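Local coordinates for protein SUMO-1 cysteine protease S273R (African swine fever virus pig/Kenya/KEN-50/1950, PDB 6LJ9) that is a cysteine protease that probably matures the viral polyprotein precursors pp220 and pp62 into core-shell proteins and dampens host innate immune signalling, at residues 11-16 / 22-27; 50-55 / 69-74. One frame throughout, in Å; residues are numbered along the deposited sequence.

Interaction 1. Residues 11-16 / 22-27; sequences PSECAE and DSCLSK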
loop_
_atom_site.group_PDB
_atom_site.type_symbol
_atom_site.label_atom_id
_atom_site.label_comp_id
_atom_site.label_asym_id
_atom_site.label_seq_id
_atom_site.Cartn_x
_atom_site.Cartn_y
_atom_site.Cartn_z
ATOM N N PRO B 11 12.050 16.593 -4.559
ATOM C CA PRO B 11 12.895 17.485 -3.750
ATOM C C PRO B 11 12.128 18.369 -2.778
ATOM O O PRO B 11 12.758 19.167 -2.074
ATOM C CB PRO B 11 13.616 18.340 -4.807
ATOM C CG PRO B 11 13.514 17.554 -6.073
ATOM C CD PRO B 11 12.197 16.859 -6.000
ATOM N N SER B 12 10.801 18.270 -2.715
ATOM C CA SER B 12 10.038 19.088 -1.781
ATOM C C SER B 12 10.397 18.731 -0.344
ATOM O O SER B 12 10.672 17.573 -0.024
ATOM C CB SER B 12 8.538 18.896 -2.014
ATOM O OG SER B 12 7.776 19.527 -0.997
ATOM N N GLU B 13 10.404 19.740 0.526
ATOM C CA GLU B 13 10.713 19.529 1.932
ATOM C C GLU B 13 9.482 19.215 2.772
ATOM O O GLU B 13 9.621 18.946 3.970
ATOM C CB GLU B 13 11.433 20.752 2.514
ATOM C CG GLU B 13 10.561 21.986 2.666
ATOM C CD GLU B 13 11.215 23.054 3.521
ATOM O OE1 GLU B 13 12.341 22.819 4.007
ATOM O OE2 GLU B 13 10.601 24.126 3.710
ATOM N N CYS B 14 8.287 19.247 2.184
ATOM C CA CYS B 14 7.099 18.832 2.909
ATOM C C CYS B 14 7.128 17.326 3.146
ATOM O O CYS B 14 7.807 16.573 2.442
ATOM C CB CYS B 14 5.828 19.204 2.143
ATOM S SG CYS B 14 5.690 20.923 1.593
ATOM N N ALA B 15 6.382 16.888 4.158
ATOM C CA ALA B 15 6.266 15.460 4.418
ATOM C C ALA B 15 5.593 14.765 3.239
ATOM O O ALA B 15 4.751 15.344 2.546
ATOM C CB ALA B 15 5.481 15.207 5.705
ATOM N N GLU B 16 5.979 13.507 3.014
ATOM C CA GLU B 16 5.513 12.781 1.836
ATOM C C GLU B 16 4.001 12.580 1.856
ATOM O O GLU B 16 3.354 12.618 0.804
ATOM C CB GLU B 16 6.234 11.436 1.734
ATOM C CG GLU B 16 7.750 11.539 1.731
ATOM C CD GLU B 16 8.359 11.189 0.386
ATOM O OE1 GLU B 16 7.625 10.681 -0.487
ATOM O OE2 GLU B 16 9.573 11.420 0.204
ATOM N N ASP B 22 2.179 22.288 -1.984
ATOM C CA ASP B 22 2.614 23.662 -2.221
ATOM C C ASP B 22 3.229 24.264 -0.962
ATOM O O ASP B 22 4.408 24.634 -0.947
ATOM C CB ASP B 22 1.438 24.510 -2.719
ATOM C CG ASP B 22 0.163 24.262 -1.936
ATOM O OD1 ASP B 22 0.216 23.537 -0.921
ATOM O OD2 ASP B 22 -0.895 24.789 -2.341
ATOM N N SER B 23 2.444 24.367 0.106
ATOM C CA SER B 23 2.922 24.827 1.401
ATOM C C SER B 23 2.885 23.666 2.385
ATOM O O SER B 23 1.886 22.943 2.461
ATOM C CB SER B 23 2.075 25.994 1.916
ATOM O OG SER B 23 2.488 26.392 3.211
ATOM N N CYS B 24 3.976 23.484 3.129
ATOM C CA CYS B 24 4.024 22.414 4.117
ATOM C C CYS B 24 3.327 22.786 5.418
ATOM O O CYS B 24 3.005 21.894 6.210
ATOM C CB CYS B 24 5.473 22.025 4.427
ATOM S SG CYS B 24 6.620 22.015 3.029
ATOM N N LEU B 25 3.082 24.072 5.654
ATOM C CA LEU B 25 2.564 24.526 6.936
ATOM C C LEU B 25 1.053 24.342 7.019
ATOM O O LEU B 25 0.345 24.353 6.009
ATOM C CB LEU B 25 2.913 25.998 7.162
ATOM C CG LEU B 25 4.403 26.339 7.224
ATOM C CD1 LEU B 25 4.618 27.844 7.191
ATOM C CD2 LEU B 25 5.033 25.736 8.468
ATOM N N SER B 26 0.566 24.172 8.246
ATOM C CA SER B 26 -0.870 24.142 8.476
ATOM C C SER B 26 -1.483 25.490 8.115
ATOM O O SER B 26 -0.828 26.534 8.187
ATOM C CB SER B 26 -1.173 23.798 9.936
ATOM O OG SER B 26 -0.581 22.565 10.304
ATOM N N LYS B 27 -2.757 25.460 7.719
ATOM C CA LYS B 27 -3.431 26.683 7.299
ATOM C C LYS B 27 -3.602 27.677 8.440
ATOM O O LYS B 27 -3.734 28.878 8.183
ATOM C CB LYS B 27 -4.783 26.346 6.671
ATOM C CG LYS B 27 -4.652 25.680 5.309
ATOM C CD LYS B 27 -6.000 25.422 4.661
ATOM C CE LYS B 27 -5.824 24.966 3.222
ATOM N NZ LYS B 27 -4.898 23.804 3.117
#

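Interaction 2. Residues 50-55 / 69-74; sequences CVITHP and SKELET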
loop_
_atom_site.group_PDB
_atom_site.type_symbol
_atom_site.label_atom_id
_atom_site.label_comp_id
_atom_site.label_asym_id
_atom_site.label_seq_id
_atom_site.Cartn_x
_atom_site.Cartn_y
_atom_site.Cartn_z
ATOM N N CYS B 50 13.098 26.980 7.293
ATOM C CA CYS B 50 14.040 27.963 7.816
ATOM C C CYS B 50 13.323 29.092 8.544
ATOM O O CYS B 50 13.877 29.673 9.484
ATOM C CB CYS B 50 14.898 28.527 6.684
ATOM S SG CYS B 50 15.915 27.308 5.829
ATOM N N VAL B 51 12.097 29.415 8.127
ATOM C CA VAL B 51 11.350 30.493 8.768
ATOM C C VAL B 51 10.941 30.093 10.179
ATOM O O VAL B 51 11.208 30.812 11.149
ATOM C CB VAL B 51 10.127 30.881 7.919
ATOM C CG1 VAL B 51 9.253 31.871 8.674
ATOM C CG2 VAL B 51 10.568 31.465 6.589
ATOM N N ILE B 52 10.289 28.933 10.319
ATOM C CA ILE B 52 9.789 28.500 11.623
ATOM C C ILE B 52 10.887 27.998 12.544
ATOM O O ILE B 52 10.592 27.583 13.672
ATOM C CB ILE B 52 8.703 27.414 11.466
ATOM C CG1 ILE B 52 9.276 26.158 10.808
ATOM C CG2 ILE B 52 7.526 27.953 10.662
ATOM C CD1 ILE B 52 8.254 25.048 10.628
ATOM N N THR B 53 12.144 28.014 12.103
ATOM C CA THR B 53 13.282 27.787 12.984
ATOM C C THR B 53 14.051 29.066 13.274
ATOM O O THR B 53 14.999 29.041 14.067
ATOM C CB THR B 53 14.232 26.740 12.388
ATOM O OG1 THR B 53 14.636 27.145 11.075
ATOM C CG2 THR B 53 13.553 25.380 12.317
ATOM N N HIS B 54 13.669 30.178 12.652
ATOM C CA HIS B 54 14.310 31.452 12.928
ATOM C C HIS B 54 14.003 31.885 14.361
ATOM O O HIS B 54 12.868 31.737 14.826
ATOM C CB HIS B 54 13.823 32.512 11.940
ATOM C CG HIS B 54 14.616 33.781 11.967
ATOM N ND1 HIS B 54 14.428 34.755 12.924
ATOM C CD2 HIS B 54 15.593 34.239 11.151
ATOM C CE1 HIS B 54 15.260 35.756 12.699
ATOM N NE2 HIS B 54 15.978 35.468 11.628
ATOM N N PRO B 55 14.991 32.414 15.087
ATOM C CA PRO B 55 14.755 32.765 16.498
ATOM C C PRO B 55 13.686 33.828 16.697
ATOM O O PRO B 55 12.989 33.803 17.719
ATOM C CB PRO B 55 16.134 33.249 16.972
ATOM C CG PRO B 55 16.862 33.628 15.718
ATOM C CD PRO B 55 16.380 32.673 14.675
ATOM N N SER B 69 7.429 23.104 16.918
ATOM C CA SER B 69 8.153 21.835 16.948
ATOM C C SER B 69 7.301 20.702 16.389
ATOM O O SER B 69 7.818 19.799 15.721
ATOM C CB SER B 69 8.601 21.516 18.374
ATOM O OG SER B 69 9.482 22.508 18.872
ATOM N N LYS B 70 5.993 20.733 16.650
ATOM C CA LYS B 70 5.114 19.711 16.092
ATOM C C LYS B 70 4.914 19.903 14.596
ATOM O O LYS B 70 4.674 18.930 13.872
ATOM C CB LYS B 70 3.768 19.718 16.816
ATOM C CG LYS B 70 2.925 18.481 16.554
ATOM C CD LYS B 70 1.850 18.304 17.613
ATOM C CE LYS B 70 1.189 16.941 17.493
ATOM N NZ LYS B 70 2.190 15.841 17.577
ATOM N N GLU B 71 5.008 21.145 14.114
ATOM C CA GLU B 71 4.917 21.389 12.679
ATOM C C GLU B 71 6.116 20.797 11.949
ATOM O O GLU B 71 5.975 20.245 10.850
ATOM C CB GLU B 71 4.812 22.891 12.410
ATOM C CG GLU B 71 4.239 23.253 11.050
ATOM C CD GLU B 71 2.726 23.361 11.066
ATOM O OE1 GLU B 71 2.111 22.974 12.082
ATOM O OE2 GLU B 71 2.153 23.842 10.067
ATOM N N LEU B 72 7.303 20.894 12.551
ATOM C CA LEU B 72 8.504 20.338 11.938
ATOM C C LEU B 72 8.496 18.815 11.950
ATOM O O LEU B 72 9.007 18.188 11.015
ATOM C CB LEU B 72 9.748 20.863 12.654
ATOM C CG LEU B 72 10.168 22.306 12.379
ATOM C CD1 LEU B 72 11.185 22.761 13.411
ATOM C CD2 LEU B 72 10.741 22.430 10.976
ATOM N N GLU B 73 7.924 18.201 12.988
ATOM C CA GLU B 73 7.964 16.747 13.100
ATOM C C GLU B 73 6.865 16.068 12.292
ATOM O O GLU B 73 7.025 14.907 11.899
ATOM C CB GLU B 73 7.854 16.319 14.565
ATOM C CG GLU B 73 8.978 16.817 15.456
ATOM C CD GLU B 73 9.005 16.117 16.802
ATOM O OE1 GLU B 73 9.848 15.213 16.986
ATOM O OE2 GLU B 73 8.179 16.464 17.672
ATOM N N THR B 74 5.753 16.759 12.032
ATOM C CA THR B 74 4.596 16.131 11.409
ATOM C C THR B 74 4.350 16.552 9.967
ATOM O O THR B 74 3.731 15.787 9.222
ATOM C CB THR B 74 3.327 16.422 12.222
ATOM O OG1 THR B 74 3.105 17.837 12.277
ATOM C CG2 THR B 74 3.463 15.879 13.637
#

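Interaction 1. Residues 11-16 / 22-27
Cys14 and Cys24 are joined by a disulfide that closes a loop lacking helix and strand between helix 3-6 and helix 27-32. The bond from Cys14 SG to Cys24 SG measures 2.0 Å with a dihedral of -75°. The CA atoms of Cys14 and Cys24 lie 4.9 Å apart. In each cysteine SG stands opposite the carbonyl carbon and beside the backbone N, which aims both sulfurs across the gap. The methylene chain of Glu13 flanks the bridge, its CG 4.0 Å from Cys24 SG. The carboxylate of Glu13 reaches past the sulfur to other parts of the chain, where OE1 is hydrogen-bonded to Ser49 OG and to the backbone N of Ile272 near the C terminus. The backbone N of Cys24 is in turn held by Glu48 OE1, and the other oxygen of that carboxylate, OE2, is hydrogen-bonded to Ser23 OG. Both half-cystines are buried, and the bridge lies away from the probable catalytic residues; it is a covalent staple in the N-terminal part of the protease. Ahead of Cys14 the chain forms an ST turn, in which Cys14 N donates to Ser12 OG at 3.2 Å, with an angle of 160° at the hydrogen.

Interaction 2. Residues 50-55 / 69-74
Ile52 and Leu72 mark the closest backbone approach, with CA atoms 8.3 Å apart, where the chain around helix 48-51 comes up to helix 68-75. A type I beta turn runs from Val51 to His54, closed by His54 N on Val51 O at 3.0 Å, while 69-74 is helical throughout. The side chains of Ile52 and Leu72 slide past each other in opposite directions, bringing Ile52 CD1 to 3.6 Å from Leu72 CD2 and 3.8 Å from Leu72 CG. Ile52 CG1 sits between its backbone N and carbonyl carbon (chi1 63°), and the chain then extends (chi2 180°) to carry CD1 to the leucine. The other leucine branch, CD1, meets Thr53 CG2 at 3.7 Å, the two side chains crossing at about a right angle. Thus one leucine fork engages two consecutive turn residues, one methyl to each. Thr53 directs its hydroxyl elsewhere: OG1 lies near the carbonyl O atoms of Ser49 and Cys50. Beside the isoleucine, Glu71 offers CG to Ile52 CD1 at 4.4 Å, while its OE2 probably accepts from Ser26 N. This turn-to-helix junction therefore rests on dispersion and exclusion of water, the polar ends of Thr53 and Glu71 turning to other partners.

From the N terminus, the chain passes helix 3-6 and enters the loop that interaction 1 closes between 11-16 and 22-27, before helix 27-32 begins. Interaction 2 opens later, at 50-55, and closes on 69-74 after the intervening helix 55-64. The two loops thus follow in series, neither enclosing nor crossing the other, yet their contacts lie with centres about 12 Å apart. They touch directly: Leu25 CD2 packs on Ile52 CD1 at 3.9 Å, and Ala15 CB lies 4.0 Å from Thr74 O. The covalently pinned loop, helix 48-51 and helix 68-75 thereby meet in one cluster on the same side of the chain's centre.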